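Local coordinates for putative regulatory protein SCO4313 (Streptomyces coelicolor, PDB 2OI8) that probably binds regulatory DNA as a transcription factor of the TetR family, working as a dimer of two all-helical subunits, at residues A151-L156 / A172-L177; S78-A83 / M132-D137; S181-V186 / L204-E209. All blocks are in the same frame, centred on the assembly; numbering follows the deposited sequence.

Overall arrangement
The three contacts run through one subunit of a TetR-type dimer, away from the helix-turn-helix predicted at residues 38-57. Interaction 2 joins helix 60-84, which leads from the DNA-binding end into the larger domain, to helix 129-139. That helix also packs on helix 170-191, where L173 CD2 lies 3.6 Å from V136 CG1, so interactions 1 and 2 touch, with centres about 18 Å apart. Helix 170-191 serves both interaction 1 and interaction 3, whose centres are about 19 Å apart, and both contacts meet the second subunit. Interactions 2 and 3 do not touch; their nearest atoms are about 7 Å apart.

Interaction 1 of 3, residues A151-L156 / A172-L177; sequences AFDAHL and ALHRAL
F152 presents the edge of its ring to the face of H174 in a T-shaped pair, where the short helix 151-158 crosses helix 170-191 in the TetR-type C-terminal domain. The ring planes stand at 89° and the centroids lie 5.1 Å apart. F152 CD2 does the touching, 3.6 Å above the imidazole plane and over its centre. Next along the same phenyl edge, CE2 reaches the methyl CD1 of L177 at 3.8 Å, so imidazole and leucine meet adjoining atoms of one rim. H174 holds CG anti to its own N (chi1 -177°), which carries the imidazole toward F152. With an alanine here, F152 CD2 would probably lose the flat surface it rests on, opening a gap beside the phenyl edge and letting that ring turn more easily. The segment axes approach to 9.5 Å and cross at 109°. Farther out, L205 and A208 of the second subunit pack on F152 and H174, placing the pair at the dimer interface. One turn beyond F152, the methyl CD2 of L156 lies against the helix backbone, 3.6 Å from H174 N.

Interaction 2 of 3, residues S78-A83 / M132-D137; sequences SLRAAA and MAVIVD
R80 brings the flat group of this contact, its guanidinium, yet that group makes no contact with residues 132-137 by face or edge; the aliphatic stem makes the touch, CG lying 4.1 Å from V134 CG2. Beyond that point the chain bends at chi3, and NH2 forms a salt bridge with D77, three residues back on its own helix, on the exposed surface. No ring takes part, and the rest of the contact is made mostly by methyl groups. V134 points at the facing helix and spreads its two branches over it. CG1, anti to the backbone N (chi1 -179°), packs on A83 CB at 3.7 Å and also lies 3.9 Å from L79 O, while CG2 turns to the R80 stem. One valine thus covers the helix surface between L79, R80 and A83. The helices run in nearly the same direction, 28° apart, with the segment axes 9.7 Å from each other. In the TetR fold a long helix such as 60-84 joins the DNA-binding domain to the C-terminal domain, and here V134 and I135 bind its last turns to helix 129-139. On the buried side, L79 and I135 cross at a slant and meet methyl to methyl, CD2 to CD1, at 3.8 Å. Each of these two has a further neighbour: A95 of helix 89-102 packs on L79, and A176 and F179 of helix 170-191 pack on I135.

Interaction 3 of 3, residues S181-V186 / L204-E209; sequences SRLHGV and LLFEAE
F206 keeps its ring anti to the backbone N (chi1 -178°), and L183 holds its CG anti to its own carbonyl carbon; together these torsions bring a leucine methyl over a phenyl face. L183 CD2 stands 4.1 Å from the ring centroid and 20° off the normal, a CH-pi contact displaced toward the CE2 and CZ rim. V186 addresses the same ring differently: its CG2 lies in the ring plane, at the edge, 3.6 Å from F206 CD2. F206 is therefore held over a face by one aliphatic side chain and at its edge by another. V186 also reaches L205, its CB lying 4.3 Å from L205 CD2. The segments are antiparallel, their axes 9.9 Å apart at 171°, and belong to helices 170-191 and 202-213, which in TetR-type regulators commonly pair with their counterparts of the other subunit as a four-helix bundle. The polar end of the contact fits that role. E209, bent at chi2, and R182, extended from CG to NE, cross at about a right angle without a direct bond, NE and OE1 remaining 5.0 Å apart. A water instead links the R182 backbone to the glutamate, donating to R182 O at 2.6 Å and to E209 OE1 at 2.8 Å. The charged ends are paired across the dimer: R182 NE forms a salt bridge with OE1 of E209 of the second subunit, and E209 OE1 receives NE of R182 of the second subunit in return. OE2 of this buried glutamate is hydrogen-bonded to OG of S178 of the second subunit.

Interaction 1 of 3, residues A151-L156 / A172-L177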
loop_
_atom_site.group_PDB
_atom_site.type_symbol
_atom_site.label_atom_id
_atom_site.label_comp_id
_atom_site.label_asym_id
_atom_site.label_seq_id
_atom_site.Cartn_x
_atom_site.Cartn_y
_atom_site.Cartn_z
ATOM N N ALA A 151 -2.568 20.860 16.728
ATOM C CA ALA A 151 -3.718 20.058 17.146
ATOM C C ALA A 151 -3.524 18.525 17.276
ATOM O O ALA A 151 -4.139 17.903 18.157
ATOM C CB ALA A 151 -4.917 20.368 16.249
ATOM N N PHE A 152 -2.699 17.915 16.423
ATOM C CA PHE A 152 -2.489 16.466 16.514
ATOM C C PHE A 152 -1.642 16.059 17.714
ATOM O O PHE A 152 -1.967 15.065 18.394
ATOM C CB PHE A 152 -1.917 15.902 15.217
ATOM C CG PHE A 152 -1.863 14.390 15.173
ATOM C CD1 PHE A 152 -2.984 13.615 15.515
ATOM C CD2 PHE A 152 -0.694 13.731 14.752
ATOM C CE1 PHE A 152 -2.932 12.204 15.457
ATOM C CE2 PHE A 152 -0.631 12.317 14.688
ATOM C CZ PHE A 152 -1.752 11.560 15.041
ATOM N N ASP A 153 -0.572 16.829 17.977
ATOM C CA ASP A 153 0.252 16.679 19.188
ATOM C C ASP A 153 -0.624 16.654 20.449
ATOM O O ASP A 153 -0.475 15.773 21.299
ATOM C CB ASP A 153 1.307 17.798 19.317
ATOM C CG ASP A 153 2.104 18.024 18.028
ATOM O OD1 ASP A 153 2.443 17.049 17.324
ATOM O OD2 ASP A 153 2.407 19.197 17.722
ATOM N N ALA A 154 -1.545 17.613 20.560
ATOM C CA ALA A 154 -2.473 17.672 21.699
ATOM C C ALA A 154 -3.229 16.357 21.885
ATOM O O ALA A 154 -3.370 15.864 23.011
ATOM C CB ALA A 154 -3.460 18.815 21.526
ATOM N N HIS A 155 -3.715 15.806 20.776
ATOM C CA HIS A 155 -4.370 14.511 20.784
ATOM C C HIS A 155 -3.437 13.411 21.291
ATOM O O HIS A 155 -3.837 12.563 22.084
ATOM C CB HIS A 155 -4.847 14.193 19.375
ATOM C CG HIS A 155 -5.341 12.795 19.198
ATOM N ND1 HIS A 155 -6.572 12.376 19.656
ATOM C CD2 HIS A 155 -4.778 11.722 18.587
ATOM C CE1 HIS A 155 -6.747 11.106 19.329
ATOM N NE2 HIS A 155 -5.671 10.685 18.688
ATOM N N LEU A 156 -2.191 13.447 20.836
ATOM C CA LEU A 156 -1.219 12.390 21.107
ATOM C C LEU A 156 -0.804 12.274 22.575
ATOM O O LEU A 156 -0.294 11.227 22.997
ATOM C CB LEU A 156 0.025 12.600 20.242
ATOM C CG LEU A 156 0.194 11.842 18.920
ATOM C CD1 LEU A 156 -1.128 11.502 18.271
ATOM C CD2 LEU A 156 1.069 12.631 17.964
ATOM N N ALA A 172 7.496 14.768 18.900
ATOM C CA ALA A 172 8.403 13.722 18.444
ATOM C C ALA A 172 7.619 12.508 17.979
ATOM O O ALA A 172 7.992 11.876 16.995
ATOM C CB ALA A 172 9.384 13.343 19.546
ATOM N N LEU A 173 6.526 12.179 18.668
ATOM C CA LEU A 173 5.690 11.049 18.234
ATOM C C LEU A 173 4.984 11.394 16.925
ATOM O O LEU A 173 4.865 10.549 16.027
ATOM C CB LEU A 173 4.656 10.636 19.289
ATOM C CG LEU A 173 5.028 10.233 20.722
ATOM C CD1 LEU A 173 3.863 9.500 21.384
ATOM C CD2 LEU A 173 6.280 9.385 20.775
ATOM N N HIS A 174 4.522 12.637 16.827
ATOM C CA HIS A 174 3.908 13.163 15.614
ATOM C C HIS A 174 4.890 13.091 14.435
ATOM O O HIS A 174 4.557 12.575 13.353
ATOM C CB HIS A 174 3.471 14.604 15.851
ATOM C CG HIS A 174 2.762 15.223 14.685
ATOM N ND1 HIS A 174 2.698 14.625 13.445
ATOM C CD2 HIS A 174 2.129 16.413 14.561
ATOM C CE1 HIS A 174 2.044 15.413 12.610
ATOM N NE2 HIS A 174 1.691 16.505 13.264
ATOM N N ARG A 175 6.101 13.594 14.652
ATOM C CA ARG A 175 7.145 13.469 13.652
ATOM C C ARG A 175 7.396 12.006 13.247
ATOM O O ARG A 175 7.484 11.703 12.060
ATOM C CB ARG A 175 8.425 14.111 14.150
ATOM C CG ARG A 175 9.558 13.995 13.163
ATOM C CD ARG A 175 10.739 14.760 13.668
ATOM N NE ARG A 175 10.430 16.179 13.716
ATOM C CZ ARG A 175 11.292 17.117 13.354
ATOM N NH1 ARG A 175 12.501 16.757 12.923
ATOM N NH2 ARG A 175 10.951 18.398 13.409
ATOM N N ALA A 176 7.503 11.101 14.222
ATOM C CA ALA A 176 7.695 9.663 13.928
ATOM C C ALA A 176 6.599 9.061 13.028
ATOM O O ALA A 176 6.876 8.339 12.067
ATOM C CB ALA A 176 7.821 8.864 15.222
ATOM N N LEU A 177 5.348 9.351 13.358
ATOM C CA LEU A 177 4.205 8.907 12.561
ATOM C C LEU A 177 4.259 9.478 11.137
ATOM O O LEU A 177 3.990 8.765 10.198
ATOM C CB LEU A 177 2.896 9.288 13.273
ATOM C CG LEU A 177 2.648 8.613 14.628
ATOM C CD1 LEU A 177 1.432 9.182 15.280
ATOM C CD2 LEU A 177 2.490 7.117 14.463
#

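Interaction 2 of 3, residues S78-A83 / M132-D137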
loop_
_atom_site.group_PDB
_atom_site.type_symbol
_atom_site.label_atom_id
_atom_site.label_comp_id
_atom_site.label_asym_id
_atom_site.label_seq_id
_atom_site.Cartn_x
_atom_site.Cartn_y
_atom_site.Cartn_z
ATOM N N SER A 78 16.732 -4.308 10.213
ATOM C CA SER A 78 17.220 -3.297 9.307
ATOM C C SER A 78 17.345 -1.953 10.028
ATOM O O SER A 78 18.407 -1.325 10.012
ATOM C CB SER A 78 16.288 -3.180 8.094
ATOM O OG SER A 78 16.811 -2.259 7.154
ATOM N N LEU A 79 16.277 -1.539 10.696
ATOM C CA LEU A 79 16.255 -0.256 11.388
ATOM C C LEU A 79 17.104 -0.194 12.646
ATOM O O LEU A 79 17.688 0.845 12.947
ATOM C CB LEU A 79 14.831 0.149 11.708
ATOM C CG LEU A 79 14.213 1.022 10.622
ATOM C CD1 LEU A 79 14.332 0.423 9.226
ATOM C CD2 LEU A 79 12.779 1.226 10.978
ATOM N N ARG A 80 17.167 -1.296 13.385
ATOM C CA ARG A 80 18.020 -1.353 14.548
ATOM C C ARG A 80 19.480 -1.160 14.162
ATOM O O ARG A 80 20.178 -0.343 14.774
ATOM C CB ARG A 80 17.798 -2.638 15.342
ATOM C CG ARG A 80 16.687 -2.464 16.393
ATOM C CD ARG A 80 16.650 -3.577 17.449
ATOM N NE ARG A 80 15.653 -4.597 17.121
ATOM C CZ ARG A 80 15.920 -5.759 16.527
ATOM N NH1 ARG A 80 17.174 -6.085 16.189
ATOM N NH2 ARG A 80 14.921 -6.601 16.276
ATOM N N ALA A 81 19.921 -1.875 13.127
ATOM C CA ALA A 81 21.304 -1.790 12.653
ATOM C C ALA A 81 21.677 -0.350 12.293
ATOM O O ALA A 81 22.798 0.105 12.557
ATOM C CB ALA A 81 21.518 -2.708 11.481
ATOM N N ALA A 82 20.723 0.373 11.715
ATOM C CA ALA A 82 20.927 1.775 11.347
ATOM C C ALA A 82 21.108 2.697 12.573
ATOM O O ALA A 82 22.015 3.535 12.593
ATOM C CB ALA A 82 19.805 2.249 10.436
ATOM N N ALA A 83 20.286 2.517 13.607
ATOM C CA ALA A 83 20.383 3.339 14.813
ATOM C C ALA A 83 21.620 2.943 15.629
ATOM O O ALA A 83 22.289 3.790 16.236
ATOM C CB ALA A 83 19.114 3.226 15.642
HETATM N N MSE A 132 8.878 0.809 15.386
HETATM C CA MSE A 132 8.441 2.177 15.678
HETATM C C MSE A 132 9.084 2.851 16.893
HETATM O O MSE A 132 9.201 4.071 16.931
HETATM C CB MSE A 132 6.917 2.249 15.731
HETATM C CG MSE A 132 6.325 2.697 14.392
HETATM SE SE MSE A 132 6.124 4.652 14.331
HETATM C CE MSE A 132 4.478 4.747 15.359
ATOM N N ALA A 133 9.515 2.066 17.871
ATOM C CA ALA A 133 10.279 2.612 18.987
ATOM C C ALA A 133 11.560 3.324 18.504
ATOM O O ALA A 133 11.905 4.400 19.003
ATOM C CB ALA A 133 10.606 1.511 19.989
ATOM N N VAL A 134 12.235 2.729 17.519
ATOM C CA VAL A 134 13.490 3.259 16.991
ATOM C C VAL A 134 13.283 4.627 16.359
ATOM O O VAL A 134 14.033 5.550 16.642
ATOM C CB VAL A 134 14.152 2.309 15.957
ATOM C CG1 VAL A 134 15.455 2.893 15.449
ATOM C CG2 VAL A 134 14.407 0.936 16.561
ATOM N N ILE A 135 12.264 4.757 15.515
ATOM C CA ILE A 135 11.962 6.035 14.855
ATOM C C ILE A 135 11.706 7.134 15.882
ATOM O O ILE A 135 12.207 8.267 15.765
ATOM C CB ILE A 135 10.700 5.950 13.926
ATOM C CG1 ILE A 135 10.804 4.804 12.912
ATOM C CG2 ILE A 135 10.410 7.303 13.258
ATOM C CD1 ILE A 135 12.131 4.745 12.181
ATOM N N VAL A 136 10.887 6.790 16.871
ATOM C CA VAL A 136 10.581 7.701 17.958
ATOM C C VAL A 136 11.900 8.137 18.585
ATOM O O VAL A 136 12.153 9.345 18.724
ATOM C CB VAL A 136 9.646 7.055 19.005
ATOM C CG1 VAL A 136 9.485 7.965 20.200
ATOM C CG2 VAL A 136 8.279 6.742 18.386
ATOM N N ASP A 137 12.745 7.154 18.919
ATOM C CA ASP A 137 14.062 7.420 19.488
ATOM C C ASP A 137 14.744 8.552 18.738
ATOM O O ASP A 137 15.087 9.569 19.339
ATOM C CB ASP A 137 14.939 6.161 19.488
ATOM C CG ASP A 137 14.512 5.141 20.531
ATOM O OD1 ASP A 137 13.599 5.430 21.341
ATOM O OD2 ASP A 137 15.095 4.034 20.535
#

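Interaction 3 of 3, residues S181-V186 / L204-E209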
loop_
_atom_site.group_PDB
_atom_site.type_symbol
_atom_site.label_atom_id
_atom_site.label_comp_id
_atom_site.label_asym_id
_atom_site.label_seq_id
_atom_site.Cartn_x
_atom_site.Cartn_y
_atom_site.Cartn_z
ATOM N N SER A 181 4.503 7.424 7.628
ATOM C CA SER A 181 3.464 7.441 6.619
ATOM C C SER A 181 3.979 8.068 5.351
ATOM O O SER A 181 3.727 7.549 4.286
ATOM C CB SER A 181 2.241 8.177 7.128
ATOM O OG SER A 181 2.595 9.523 7.324
ATOM N N ARG A 182 4.708 9.169 5.456
ATOM C CA ARG A 182 5.284 9.815 4.275
ATOM C C ARG A 182 6.186 8.902 3.406
ATOM O O ARG A 182 6.052 8.880 2.171
ATOM C CB ARG A 182 6.022 11.106 4.656
ATOM C CG ARG A 182 5.075 12.207 5.040
ATOM C CD ARG A 182 5.752 13.538 5.297
ATOM N NE ARG A 182 4.845 14.444 6.013
ATOM C CZ ARG A 182 5.179 15.653 6.477
ATOM N NH1 ARG A 182 6.401 16.131 6.306
ATOM N NH2 ARG A 182 4.282 16.387 7.119
ATOM N N LEU A 183 7.084 8.155 4.047
ATOM C CA LEU A 183 8.020 7.263 3.333
ATOM C C LEU A 183 7.403 5.959 2.794
ATOM O O LEU A 183 7.856 5.403 1.768
ATOM C CB LEU A 183 9.227 6.959 4.235
ATOM C CG LEU A 183 9.993 8.226 4.643
ATOM C CD1 LEU A 183 11.156 7.852 5.505
ATOM C CD2 LEU A 183 10.457 9.048 3.443
ATOM N N HIS A 184 6.390 5.462 3.505
ATOM C CA HIS A 184 5.589 4.339 3.020
ATOM C C HIS A 184 4.734 4.739 1.831
ATOM O O HIS A 184 4.527 3.932 0.924
ATOM C CB HIS A 184 4.756 3.736 4.133
ATOM C CG HIS A 184 5.554 2.861 5.045
ATOM N ND1 HIS A 184 5.995 1.609 4.669
ATOM C CD2 HIS A 184 6.018 3.064 6.302
ATOM C CE1 HIS A 184 6.699 1.078 5.656
ATOM N NE2 HIS A 184 6.716 1.935 6.664
ATOM N N GLY A 185 4.280 5.999 1.835
ATOM C CA GLY A 185 3.507 6.579 0.739
ATOM C C GLY A 185 4.305 6.441 -0.526
ATOM O O GLY A 185 3.804 5.931 -1.514
ATOM N N VAL A 186 5.572 6.849 -0.500
ATOM C CA VAL A 186 6.377 6.694 -1.711
ATOM C C VAL A 186 6.857 5.257 -1.965
ATOM O O VAL A 186 6.801 4.794 -3.085
ATOM C CB VAL A 186 7.464 7.779 -1.881
ATOM C CG1 VAL A 186 7.492 8.717 -0.709
ATOM C CG2 VAL A 186 8.836 7.181 -2.203
ATOM N N LEU A 204 14.396 10.177 -6.097
ATOM C CA LEU A 204 14.651 11.597 -5.806
ATOM C C LEU A 204 13.460 12.177 -5.074
ATOM O O LEU A 204 13.640 12.915 -4.103
ATOM C CB LEU A 204 14.961 12.402 -7.076
ATOM C CG LEU A 204 16.402 12.517 -7.601
ATOM C CD1 LEU A 204 17.288 11.312 -7.286
ATOM C CD2 LEU A 204 16.413 12.811 -9.111
ATOM N N LEU A 205 12.253 11.818 -5.532
ATOM C CA LEU A 205 11.027 12.073 -4.754
ATOM C C LEU A 205 11.174 11.631 -3.287
ATOM O O LEU A 205 10.886 12.405 -2.371
ATOM C CB LEU A 205 9.787 11.436 -5.396
ATOM C CG LEU A 205 8.545 11.473 -4.490
ATOM C CD1 LEU A 205 8.117 12.890 -4.085
ATOM C CD2 LEU A 205 7.375 10.703 -5.090
ATOM N N PHE A 206 11.654 10.410 -3.086
ATOM C CA PHE A 206 11.883 9.869 -1.757
ATOM C C PHE A 206 12.860 10.746 -0.987
ATOM O O PHE A 206 12.591 11.089 0.170
ATOM C CB PHE A 206 12.405 8.424 -1.861
ATOM C CG PHE A 206 12.628 7.753 -0.529
ATOM C CD1 PHE A 206 13.780 8.012 0.222
ATOM C CD2 PHE A 206 11.699 6.844 -0.033
ATOM C CE1 PHE A 206 13.995 7.368 1.461
ATOM C CE2 PHE A 206 11.899 6.201 1.221
ATOM C CZ PHE A 206 13.052 6.462 1.960
ATOM N N GLU A 207 13.983 11.102 -1.626
ATOM C CA GLU A 207 14.946 12.057 -1.047
ATOM C C GLU A 207 14.314 13.390 -0.672
ATOM O O GLU A 207 14.636 13.949 0.389
ATOM C CB GLU A 207 16.131 12.355 -1.985
ATOM C CG GLU A 207 17.219 11.314 -2.031
ATOM C CD GLU A 207 17.604 10.806 -0.665
ATOM O OE1 GLU A 207 18.300 11.526 0.094
ATOM O OE2 GLU A 207 17.205 9.666 -0.358
ATOM N N ALA A 208 13.470 13.915 -1.563
ATOM C CA ALA A 208 12.799 15.180 -1.312
ATOM C C ALA A 208 11.909 15.061 -0.070
ATOM O O ALA A 208 12.013 15.878 0.847
ATOM C CB ALA A 208 11.999 15.613 -2.510
ATOM N N GLU A 209 11.068 14.029 -0.024
ATOM C CA GLU A 209 10.152 13.835 1.098
ATOM C C GLU A 209 10.877 13.675 2.423
ATOM O O GLU A 209 10.426 14.184 3.439
ATOM C CB GLU A 209 9.222 12.652 0.844
ATOM C CG GLU A 209 8.093 12.978 -0.109
ATOM C CD GLU A 209 7.140 14.000 0.466
ATOM O OE1 GLU A 209 6.302 13.625 1.302
ATOM O OE2 GLU A 209 7.224 15.190 0.098
HETATM O O HOH W 1 5.238 11.091 1.068
HETATM O O HOH W 2 8.205 15.042 4.005
#